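Long-range contacts in conserved hypothetical secreted protein (Helicobacter pylori, PDB 4RNY), which probably acts as a zinc-dependent metalloendopeptidase of the M23 family and is known as a determinant of cell shape: residues S30-L35 with V215-Y220; A37-N42 with I60-D65; Q64-H69 with L79-I84. One frame throughout, in Å; residues are numbered along the deposited sequence.

Contact 1 of 3, residues S30-L35 with V215-Y220; sequences SQDKEL and VRRPHY. With ZN (zinc ion), chain C.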
loop_
_atom_site.group_PDB
_atom_site.type_symbol
_atom_site.label_atom_id
_atom_site.label_comp_id
_atom_site.label_asym_id
_atom_site.label_seq_id
_atom_site.Cartn_x
_atom_site.Cartn_y
_atom_site.Cartn_z
ATOM N N SER A 30 18.856 -13.093 2.076
ATOM C CA SER A 30 18.356 -12.339 0.908
ATOM C C SER A 30 16.880 -11.914 1.031
ATOM O O SER A 30 16.516 -10.830 0.582
ATOM C CB SER A 30 18.561 -13.133 -0.366
ATOM O OG SER A 30 18.174 -14.453 -0.121
ATOM N N GLN A 31 16.062 -12.723 1.686
ATOM C CA GLN A 31 14.653 -12.354 1.901
ATOM C C GLN A 31 14.550 -11.097 2.784
ATOM O O GLN A 31 13.850 -10.149 2.439
ATOM C CB GLN A 31 13.825 -13.516 2.524
ATOM C CG GLN A 31 13.829 -14.806 1.716
ATOM C CD GLN A 31 15.036 -15.732 2.005
ATOM O OE1 GLN A 31 16.077 -15.299 2.495
ATOM N NE2 GLN A 31 14.894 -17.011 1.668
ATOM N N ASP A 32 15.285 -11.089 3.898
ATOM C CA ASP A 32 15.404 -9.896 4.710
ATOM C C ASP A 32 16.004 -8.698 3.981
ATOM O O ASP A 32 15.564 -7.577 4.193
ATOM C CB ASP A 32 16.169 -10.203 5.996
ATOM C CG ASP A 32 15.329 -10.995 6.985
ATOM O OD1 ASP A 32 14.120 -11.232 6.721
ATOM O OD2 ASP A 32 15.876 -11.393 8.006
ATOM N N LYS A 33 16.976 -8.927 3.092
ATOM C CA LYS A 33 17.496 -7.829 2.282
ATOM C C LYS A 33 16.402 -7.206 1.408
ATOM O O LYS A 33 16.297 -5.953 1.271
ATOM C CB LYS A 33 18.712 -8.269 1.460
ATOM C CG LYS A 33 19.957 -8.417 2.323
ATOM C CD LYS A 33 21.101 -9.128 1.613
ATOM C CE LYS A 33 22.367 -8.952 2.428
ATOM N NZ LYS A 33 23.467 -9.853 2.032
ATOM N N GLU A 34 15.568 -8.065 0.827
ATOM C CA GLU A 34 14.433 -7.585 0.033
ATOM C C GLU A 34 13.513 -6.730 0.879
ATOM O O GLU A 34 13.076 -5.694 0.426
ATOM C CB GLU A 34 13.585 -8.746 -0.538
ATOM C CG GLU A 34 14.196 -9.472 -1.694
ATOM C CD GLU A 34 13.188 -10.307 -2.448
ATOM O OE1 GLU A 34 13.457 -10.536 -3.641
ATOM O OE2 GLU A 34 12.154 -10.760 -1.848
ATOM N N LEU A 35 13.219 -7.168 2.104
ATOM C CA LEU A 35 12.329 -6.374 3.001
ATOM C C LEU A 35 12.957 -5.021 3.256
ATOM O O LEU A 35 12.297 -3.986 3.231
ATOM C CB LEU A 35 12.128 -7.098 4.323
ATOM C CG LEU A 35 11.238 -8.326 4.320
ATOM C CD1 LEU A 35 11.268 -9.004 5.664
ATOM C CD2 LEU A 35 9.800 -7.888 4.015
ATOM N N VAL A 215 4.957 -17.716 13.967
ATOM C CA VAL A 215 5.439 -16.456 13.417
ATOM C C VAL A 215 6.002 -16.722 12.032
ATOM O O VAL A 215 6.646 -17.737 11.834
ATOM C CB VAL A 215 6.485 -15.774 14.323
ATOM C CG1 VAL A 215 7.246 -14.669 13.587
ATOM C CG2 VAL A 215 5.801 -15.170 15.538
ATOM N N ARG A 216 5.724 -15.832 11.085
ATOM C CA ARG A 216 6.177 -15.971 9.679
ATOM C C ARG A 216 6.524 -14.575 9.204
ATOM O O ARG A 216 5.708 -13.625 9.387
ATOM C CB ARG A 216 5.042 -16.476 8.748
ATOM C CG ARG A 216 4.896 -17.999 8.631
ATOM C CD ARG A 216 4.029 -18.425 7.421
ATOM N NE ARG A 216 2.598 -18.605 7.739
ATOM C CZ ARG A 216 1.615 -17.758 7.427
ATOM N NH1 ARG A 216 1.846 -16.601 6.789
ATOM N NH2 ARG A 216 0.372 -18.071 7.768
ATOM N N ARG A 217 7.703 -14.429 8.592
ATOM C CA ARG A 217 8.044 -13.180 7.920
ATOM C C ARG A 217 7.094 -12.811 6.803
ATOM O O ARG A 217 6.682 -13.655 6.036
ATOM C CB ARG A 217 9.438 -13.254 7.287
ATOM C CG ARG A 217 10.550 -13.123 8.286
ATOM C CD ARG A 217 11.141 -11.736 8.262
ATOM N NE ARG A 217 12.111 -11.480 9.313
ATOM C CZ ARG A 217 13.301 -12.032 9.436
ATOM N NH1 ARG A 217 13.743 -12.954 8.576
ATOM N NH2 ARG A 217 14.079 -11.656 10.432
ATOM N N PRO A 218 6.737 -11.528 6.692
ATOM C CA PRO A 218 6.019 -11.156 5.497
ATOM C C PRO A 218 6.935 -11.280 4.273
ATOM O O PRO A 218 8.143 -11.225 4.436
ATOM C CB PRO A 218 5.697 -9.693 5.724
ATOM C CG PRO A 218 5.788 -9.489 7.191
ATOM C CD PRO A 218 6.866 -10.419 7.640
ATOM N N HIS A 219 6.362 -11.386 3.081
ATOM C CA HIS A 219 7.099 -11.176 1.820
ATOM C C HIS A 219 6.214 -10.308 0.910
ATOM O O HIS A 219 5.126 -10.719 0.508
ATOM C CB HIS A 219 7.395 -12.539 1.186
ATOM C CG HIS A 219 8.011 -12.463 -0.173
ATOM N ND1 HIS A 219 7.586 -13.243 -1.222
ATOM C CD2 HIS A 219 9.047 -11.739 -0.644
ATOM C CE1 HIS A 219 8.331 -13.012 -2.277
ATOM N NE2 HIS A 219 9.215 -12.091 -1.961
ATOM N N TYR A 220 6.677 -9.120 0.542
ATOM C CA TYR A 220 5.783 -8.155 -0.064
ATOM C C TYR A 220 5.794 -8.118 -1.579
ATOM O O TYR A 220 5.538 -7.088 -2.210
ATOM C CB TYR A 220 6.040 -6.794 0.501
ATOM C CG TYR A 220 5.734 -6.684 1.973
ATOM C CD1 TYR A 220 4.484 -6.983 2.465
ATOM C CD2 TYR A 220 6.700 -6.191 2.863
ATOM C CE1 TYR A 220 4.188 -6.812 3.825
ATOM C CE2 TYR A 220 6.420 -6.032 4.214
ATOM C CZ TYR A 220 5.150 -6.353 4.693
ATOM O OH TYR A 220 4.893 -6.171 6.054
HETATM ZN ZN ZN C . 10.750 -11.320 -3.167
#

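Contact 2 of 3, residues A37-N42 with I60-D65; sequences AEIQSN and IPISQD. With SO4 (sulfate ion), chain D.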
loop_
_atom_site.group_PDB
_atom_site.type_symbol
_atom_site.label_atom_id
_atom_site.label_comp_id
_atom_site.label_asym_id
_atom_site.label_seq_id
_atom_site.Cartn_x
_atom_site.Cartn_y
_atom_site.Cartn_z
ATOM N N ALA A 37 14.853 -3.248 1.449
ATOM C CA ALA A 37 14.915 -2.322 0.311
ATOM C C ALA A 37 13.665 -1.498 0.151
ATOM O O ALA A 37 13.646 -0.626 -0.688
ATOM C CB ALA A 37 15.220 -3.052 -0.996
ATOM N N GLU A 38 12.634 -1.695 0.962
ATOM C CA GLU A 38 11.431 -0.873 0.786
ATOM C C GLU A 38 11.195 0.140 1.899
ATOM O O GLU A 38 10.062 0.337 2.328
ATOM C CB GLU A 38 10.203 -1.766 0.650
ATOM C CG GLU A 38 10.065 -2.432 -0.707
ATOM C CD GLU A 38 9.601 -1.495 -1.851
ATOM O OE1 GLU A 38 9.097 -0.364 -1.577
ATOM O OE2 GLU A 38 9.691 -1.959 -3.026
ATOM N N ILE A 39 12.261 0.765 2.373
ATOM C CA ILE A 39 12.137 1.873 3.288
ATOM C C ILE A 39 11.787 3.057 2.416
ATOM O O ILE A 39 12.567 3.457 1.586
ATOM C CB ILE A 39 13.441 2.190 4.031
ATOM C CG1 ILE A 39 13.838 1.021 4.927
ATOM C CG2 ILE A 39 13.256 3.456 4.864
ATOM C CD1 ILE A 39 15.307 0.966 5.264
ATOM N N GLN A 40 10.593 3.589 2.589
ATOM C CA GLN A 40 10.124 4.660 1.747
ATOM C C GLN A 40 10.492 6.030 2.297
ATOM O O GLN A 40 10.478 6.262 3.490
ATOM C CB GLN A 40 8.607 4.501 1.540
ATOM C CG GLN A 40 8.266 3.349 0.594
ATOM C CD GLN A 40 9.070 3.402 -0.705
ATOM O OE1 GLN A 40 9.205 4.463 -1.327
ATOM N NE2 GLN A 40 9.627 2.259 -1.112
ATOM N N SER A 41 10.784 6.957 1.424
ATOM C CA SER A 41 11.025 8.303 1.876
ATOM C C SER A 41 9.748 8.957 2.387
ATOM O O SER A 41 8.662 8.601 2.007
ATOM C CB SER A 41 11.665 9.129 0.773
ATOM O OG SER A 41 11.188 8.727 -0.476
ATOM N N ASN A 42 9.921 9.895 3.311
ATOM C CA ASN A 42 8.793 10.582 3.915
ATOM C C ASN A 42 8.170 9.827 5.089
ATOM O O ASN A 42 7.259 10.344 5.735
ATOM C CB ASN A 42 7.724 10.884 2.860
ATOM C CG ASN A 42 8.162 11.939 1.856
ATOM O OD1 ASN A 42 7.412 12.286 0.943
ATOM N ND2 ASN A 42 9.378 12.454 2.018
ATOM N N ILE A 60 12.315 1.759 12.092
ATOM C CA ILE A 60 12.162 2.232 10.745
ATOM C C ILE A 60 11.112 1.365 10.010
ATOM O O ILE A 60 11.341 0.179 9.871
ATOM C CB ILE A 60 13.493 2.115 9.988
ATOM C CG1 ILE A 60 14.583 2.935 10.678
ATOM C CG2 ILE A 60 13.333 2.579 8.552
ATOM C CD1 ILE A 60 15.976 2.474 10.334
ATOM N N PRO A 61 10.002 1.961 9.538
ATOM C CA PRO A 61 8.941 1.233 8.867
ATOM C C PRO A 61 9.337 0.730 7.507
ATOM O O PRO A 61 9.973 1.455 6.731
ATOM C CB PRO A 61 7.812 2.259 8.716
ATOM C CG PRO A 61 8.106 3.305 9.729
ATOM C CD PRO A 61 9.599 3.352 9.784
ATOM N N ILE A 62 8.995 -0.532 7.285
ATOM C CA ILE A 62 9.041 -1.175 6.013
ATOM C C ILE A 62 7.662 -1.156 5.347
ATOM O O ILE A 62 7.564 -0.977 4.164
ATOM C CB ILE A 62 9.518 -2.632 6.164
ATOM C CG1 ILE A 62 10.945 -2.660 6.698
ATOM C CG2 ILE A 62 9.457 -3.334 4.819
ATOM C CD1 ILE A 62 11.860 -1.727 5.921
ATOM N N SER A 63 6.619 -1.413 6.109
ATOM C CA SER A 63 5.259 -1.284 5.648
ATOM C C SER A 63 4.472 -0.675 6.779
ATOM O O SER A 63 5.031 -0.183 7.766
ATOM C CB SER A 63 4.667 -2.652 5.261
ATOM O OG SER A 63 4.574 -3.531 6.407
ATOM N N GLN A 64 3.156 -0.779 6.674
ATOM C CA GLN A 64 2.313 -0.270 7.723
ATOM C C GLN A 64 2.353 -1.120 8.951
ATOM O O GLN A 64 2.067 -0.624 10.034
ATOM C CB GLN A 64 0.879 -0.205 7.227
ATOM C CG GLN A 64 0.038 0.702 8.059
ATOM C CD GLN A 64 -1.056 1.302 7.244
ATOM O OE1 GLN A 64 -0.807 1.963 6.230
ATOM N NE2 GLN A 64 -2.257 1.057 7.641
ATOM N N ASP A 65 2.678 -2.408 8.788
ATOM C CA ASP A 65 2.609 -3.355 9.898
ATOM C C ASP A 65 3.942 -3.962 10.343
ATOM O O ASP A 65 3.969 -4.683 11.314
ATOM C CB ASP A 65 1.668 -4.480 9.478
ATOM C CG ASP A 65 0.290 -3.937 9.024
ATOM O OD1 ASP A 65 -0.143 -2.936 9.663
ATOM O OD2 ASP A 65 -0.313 -4.487 8.067
HETATM S S SO4 D . -3.572 -2.415 9.143
HETATM O O1 SO4 D . -3.471 -3.691 9.885
HETATM O O2 SO4 D . -2.226 -1.833 8.903
HETATM O O3 SO4 D . -4.398 -1.424 9.883
HETATM O O4 SO4 D . -4.210 -2.604 7.833
HETATM O O HOH W 1 8.601 2.234 4.362
#

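Contact 3 of 3, residues Q64-H69 with L79-I84; sequences QDLQIH and LDFIPI. With SO4 (sulfate ion), chain D.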
loop_
_atom_site.group_PDB
_atom_site.type_symbol
_atom_site.label_atom_id
_atom_site.label_comp_id
_atom_site.label_asym_id
_atom_site.label_seq_id
_atom_site.Cartn_x
_atom_site.Cartn_y
_atom_site.Cartn_z
ATOM N N GLN A 64 3.156 -0.779 6.674
ATOM C CA GLN A 64 2.313 -0.270 7.723
ATOM C C GLN A 64 2.353 -1.120 8.951
ATOM O O GLN A 64 2.067 -0.624 10.034
ATOM C CB GLN A 64 0.879 -0.205 7.227
ATOM C CG GLN A 64 0.038 0.702 8.059
ATOM C CD GLN A 64 -1.056 1.302 7.244
ATOM O OE1 GLN A 64 -0.807 1.963 6.230
ATOM N NE2 GLN A 64 -2.257 1.057 7.641
ATOM N N ASP A 65 2.678 -2.408 8.788
ATOM C CA ASP A 65 2.609 -3.355 9.898
ATOM C C ASP A 65 3.942 -3.962 10.343
ATOM O O ASP A 65 3.969 -4.683 11.314
ATOM C CB ASP A 65 1.668 -4.480 9.478
ATOM C CG ASP A 65 0.290 -3.937 9.024
ATOM O OD1 ASP A 65 -0.143 -2.936 9.663
ATOM O OD2 ASP A 65 -0.313 -4.487 8.067
ATOM N N LEU A 66 5.024 -3.700 9.616
ATOM C CA LEU A 66 6.348 -4.248 9.917
ATOM C C LEU A 66 7.387 -3.152 9.851
ATOM O O LEU A 66 7.311 -2.247 9.011
ATOM C CB LEU A 66 6.725 -5.338 8.918
ATOM C CG LEU A 66 7.932 -6.241 9.229
ATOM C CD1 LEU A 66 7.693 -7.286 10.337
ATOM C CD2 LEU A 66 8.460 -6.856 7.962
ATOM N N GLN A 67 8.335 -3.235 10.779
ATOM C CA GLN A 67 9.439 -2.279 10.915
ATOM C C GLN A 67 10.736 -3.010 11.244
ATOM O O GLN A 67 10.737 -4.134 11.766
ATOM C CB GLN A 67 9.137 -1.214 11.981
ATOM C CG GLN A 67 9.088 -1.760 13.402
ATOM C CD GLN A 67 8.497 -0.794 14.373
ATOM O OE1 GLN A 67 8.620 0.436 14.226
ATOM N NE2 GLN A 67 7.837 -1.325 15.382
ATOM N N ILE A 68 11.827 -2.383 10.821
ATOM C CA ILE A 68 13.150 -2.721 11.256
ATOM C C ILE A 68 13.354 -2.148 12.646
ATOM O O ILE A 68 13.040 -0.974 12.894
ATOM C CB ILE A 68 14.180 -2.093 10.309
ATOM C CG1 ILE A 68 14.183 -2.877 9.005
ATOM C CG2 ILE A 68 15.560 -2.101 10.966
ATOM C CD1 ILE A 68 15.011 -2.280 7.892
ATOM N N HIS A 69 13.857 -2.984 13.544
ATOM C CA HIS A 69 14.292 -2.578 14.881
ATOM C C HIS A 69 15.791 -2.826 14.960
ATOM O O HIS A 69 16.228 -3.979 14.928
ATOM C CB HIS A 69 13.575 -3.395 15.929
ATOM C CG HIS A 69 13.919 -3.032 17.337
ATOM N ND1 HIS A 69 13.841 -3.935 18.372
ATOM C CD2 HIS A 69 14.342 -1.876 17.881
ATOM C CE1 HIS A 69 14.164 -3.339 19.502
ATOM N NE2 HIS A 69 14.455 -2.084 19.232
ATOM N N LEU A 79 19.663 -6.294 14.557
ATOM C CA LEU A 79 18.632 -5.824 13.623
ATOM C C LEU A 79 17.584 -6.919 13.493
ATOM O O LEU A 79 17.931 -8.004 13.081
ATOM C CB LEU A 79 19.271 -5.522 12.270
ATOM C CG LEU A 79 18.460 -4.778 11.201
ATOM C CD1 LEU A 79 19.394 -4.130 10.177
ATOM C CD2 LEU A 79 17.375 -5.624 10.532
ATOM N N ASP A 80 16.337 -6.639 13.908
ATOM C CA ASP A 80 15.212 -7.573 13.812
ATOM C C ASP A 80 14.163 -6.927 12.916
ATOM O O ASP A 80 14.132 -5.692 12.771
ATOM C CB ASP A 80 14.508 -7.749 15.153
ATOM C CG ASP A 80 15.359 -8.356 16.212
ATOM O OD1 ASP A 80 16.337 -9.062 15.891
ATOM O OD2 ASP A 80 15.032 -8.142 17.398
ATOM N N PHE A 81 13.248 -7.736 12.409
ATOM C CA PHE A 81 12.054 -7.231 11.730
ATOM C C PHE A 81 10.860 -7.562 12.620
ATOM O O PHE A 81 10.656 -8.757 12.945
ATOM C CB PHE A 81 11.889 -7.904 10.352
ATOM C CG PHE A 81 12.959 -7.524 9.359
ATOM C CD1 PHE A 81 14.168 -8.212 9.341
ATOM C CD2 PHE A 81 12.803 -6.452 8.543
ATOM C CE1 PHE A 81 15.158 -7.843 8.465
ATOM C CE2 PHE A 81 13.776 -6.087 7.654
ATOM C CZ PHE A 81 14.959 -6.790 7.628
ATOM N N ILE A 82 10.104 -6.538 13.034
ATOM C CA ILE A 82 9.108 -6.712 14.071
ATOM C C ILE A 82 7.838 -5.963 13.752
ATOM O O ILE A 82 7.856 -5.031 12.986
ATOM C CB ILE A 82 9.643 -6.276 15.473
ATOM C CG1 ILE A 82 9.883 -4.776 15.587
ATOM C CG2 ILE A 82 10.910 -7.015 15.837
ATOM C CD1 ILE A 82 10.189 -4.309 17.022
ATOM N N PRO A 83 6.726 -6.354 14.362
ATOM C CA PRO A 83 5.446 -5.659 14.122
ATOM C C PRO A 83 5.518 -4.213 14.511
ATOM O O PRO A 83 6.217 -3.872 15.474
ATOM C CB PRO A 83 4.470 -6.416 15.029
ATOM C CG PRO A 83 5.074 -7.766 15.136
ATOM C CD PRO A 83 6.537 -7.603 15.138
ATOM N N ILE A 84 4.868 -3.354 13.737
ATOM C CA ILE A 84 4.605 -2.009 14.210
ATOM C C ILE A 84 3.478 -2.043 15.213
ATOM O O ILE A 84 2.477 -2.659 14.974
ATOM C CB ILE A 84 4.284 -1.013 13.085
ATOM C CG1 ILE A 84 5.502 -0.855 12.169
ATOM C CG2 ILE A 84 3.925 0.338 13.673
ATOM C CD1 ILE A 84 5.334 0.136 11.047
HETATM S S SO4 D . -3.572 -2.415 9.143
HETATM O O1 SO4 D . -3.471 -3.691 9.885
HETATM O O2 SO4 D . -2.226 -1.833 8.903
HETATM O O3 SO4 D . -4.398 -1.424 9.883
HETATM O O4 SO4 D . -4.210 -2.604 7.833
HETATM O O HOH W 2 13.402 -6.691 18.472
#

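Contact 1 of 3, residues S30-L35 with V215-Y220
Glu-34 swings CG opposite its own carbonyl carbon (chi1 -75°) and runs on extended, while His-219 turns its ring away from its backbone N (chi1 174°), and the two side chains meet on one zinc ion. Glu-34 OE2 binds the zinc at 2.0 Å. His-219 NE2 binds it at 2.1 Å, with carboxylate and imidazole planes nearly coplanar, 10° apart. Asp-223 and His-301 complete the site, and second-shell bonds fix both ligands: His-266 holds Glu-34 OE1, and the carbonyl of Pro-203 receives ND1 of His-219. His-219, Asp-223 and His-301 are the ligand set of an M23 metallopeptidase, so a glutamate from helix 30-36 of the N-terminal region takes a coordination position at the metal, consistent with a self-blocked, latent enzyme. Two residues earlier on the helix, Asp-32 forms a salt bridge with Arg-217, OD1 to NH1 at 2.6 Å. The carboxylate lies over a face of the guanidinium instead of meeting its N-H edge, the planes steeply inclined, so the detail of this pair is doubtful. Between zinc and salt bridge, Leu-35 sends CD2 to CD2 of the Tyr-220 ring at 3.7 Å, and its CD1 rests 3.8 Å from Arg-217 CD.

Contact 2 of 3, residues A37-N42 with I60-D65
One water is gripped from both segments, by Glu-38 and Gln-40 on one side and Pro-61 on the other. It accepts from Gln-40 N at 3.0 Å and can donate to Pro-61 O at 2.8 Å and Glu-38 O at 3.1 Å, although the acceptors around it outnumber its protons. It bridges two backbones that have no direct bond between them; the carbonyl oxygens Glu-38 O and Ile-62 O merely lie close together. Beside the water the join is greasy. Ile-39 sets CG1 beside its backbone N (chi1 -64°) and CG2 opposite that N, which leaves CG2 against CG2 of Ile-60 at 3.8 Å and CG1 against CD1 of Ile-62 at 3.5 Å. Trp-6 and helix 11-17 flank the pair Ile-39 and Ile-60, so the loop after helix 30-36 is laid along the end of strand 55-61. The Glu-38 carboxylate turns instead to the peptidase region, in a salt bridge with Arg-261 and a hydrogen bond with Tyr-249. Past Ile-62 the chain folds into an ST turn, Asp-65 N donating to Ser-63 OG at 3.2 Å. Apolar branches and a shared water thus do the joining, while the buried acid of Glu-38 is balanced by an arginine and probably stays charged.

Contact 3 of 3, residues Q64-H69 with L79-I84
Gln-67 and Ile-82 lie at the middle of an antiparallel ladder whose strands, 66-69 and 79-83, approach to 4.6 Å with their directions 145° apart, the twist of an ordinary beta hairpin. They form a hydrogen-bonded pair: Gln-67 N donates to Ile-82 O at 2.9 Å and Ile-82 N returns a bond to Gln-67 O at 2.8 Å. His-69 and Asp-80 repeat this reciprocal pairing, and Ile-84 N donates to Asp-65 O from well above the carbonyl plane. Pro-83 falls opposite Leu-66 in a non-hydrogen-bonded pair, where its missing N-H costs the ladder nothing.

Gln-67, His-69, Asp-80 and Ile-82 share one face. Gln-67 holds CG wedged between its backbone N and carbonyl carbon (chi1 68°), then extends to bring NE2 to Pro-83 O at 3.0 Å, a bent bond of 139° tilted out of both amide and carbonyl planes; OE1 goes to Arg-146. Its CG lies 3.8 Å from CG1 of Ile-82, whose CD1 reaches on to CB of His-69 at 3.7 Å. A water in the plane of the His-69 ring lies near ND1 and Asp-80 OD2, though its approach to the aspartate is doubtfully short. On the face of Ile-68 and Phe-81 the two side chains run alongside each other, CG1 of the isoleucine 3.5 Å from CE2 of the ring, and helix 30-36 covers the phenylalanine. Ile-84 turns inward, CD1 against Gln-64 O at 3.5 Å. That carbonyl is buried without a polar partner, a small cost set against a hairpin whose backbone is bonded on past the end of the strand, with the Gln-67 amide adding a side-chain tie of its own.

Contacts 2 and 3 both fall inside the long chain loop that contact 1 closes, and they follow one another, sharing Gln-64 and Asp-65. Centre to centre, contact 1 is about 13 Å from contact 2 and 11 Å from contact 3, which are 9 Å apart. Strands 55-61, 66-73 and 76-83 are consecutive in one antiparallel sheet. Helix 30-36 leads into contact 2 and also lies on Phe-81 of contact 3, while Tyr-220 of contact 1 reaches Ser-63 and Leu-66. The N-terminal sheet thus backs both the helix that delivers Glu-34 and the peptidase loop that bears His-219, consistent with the N-terminal region holding a metal ligand over the active site.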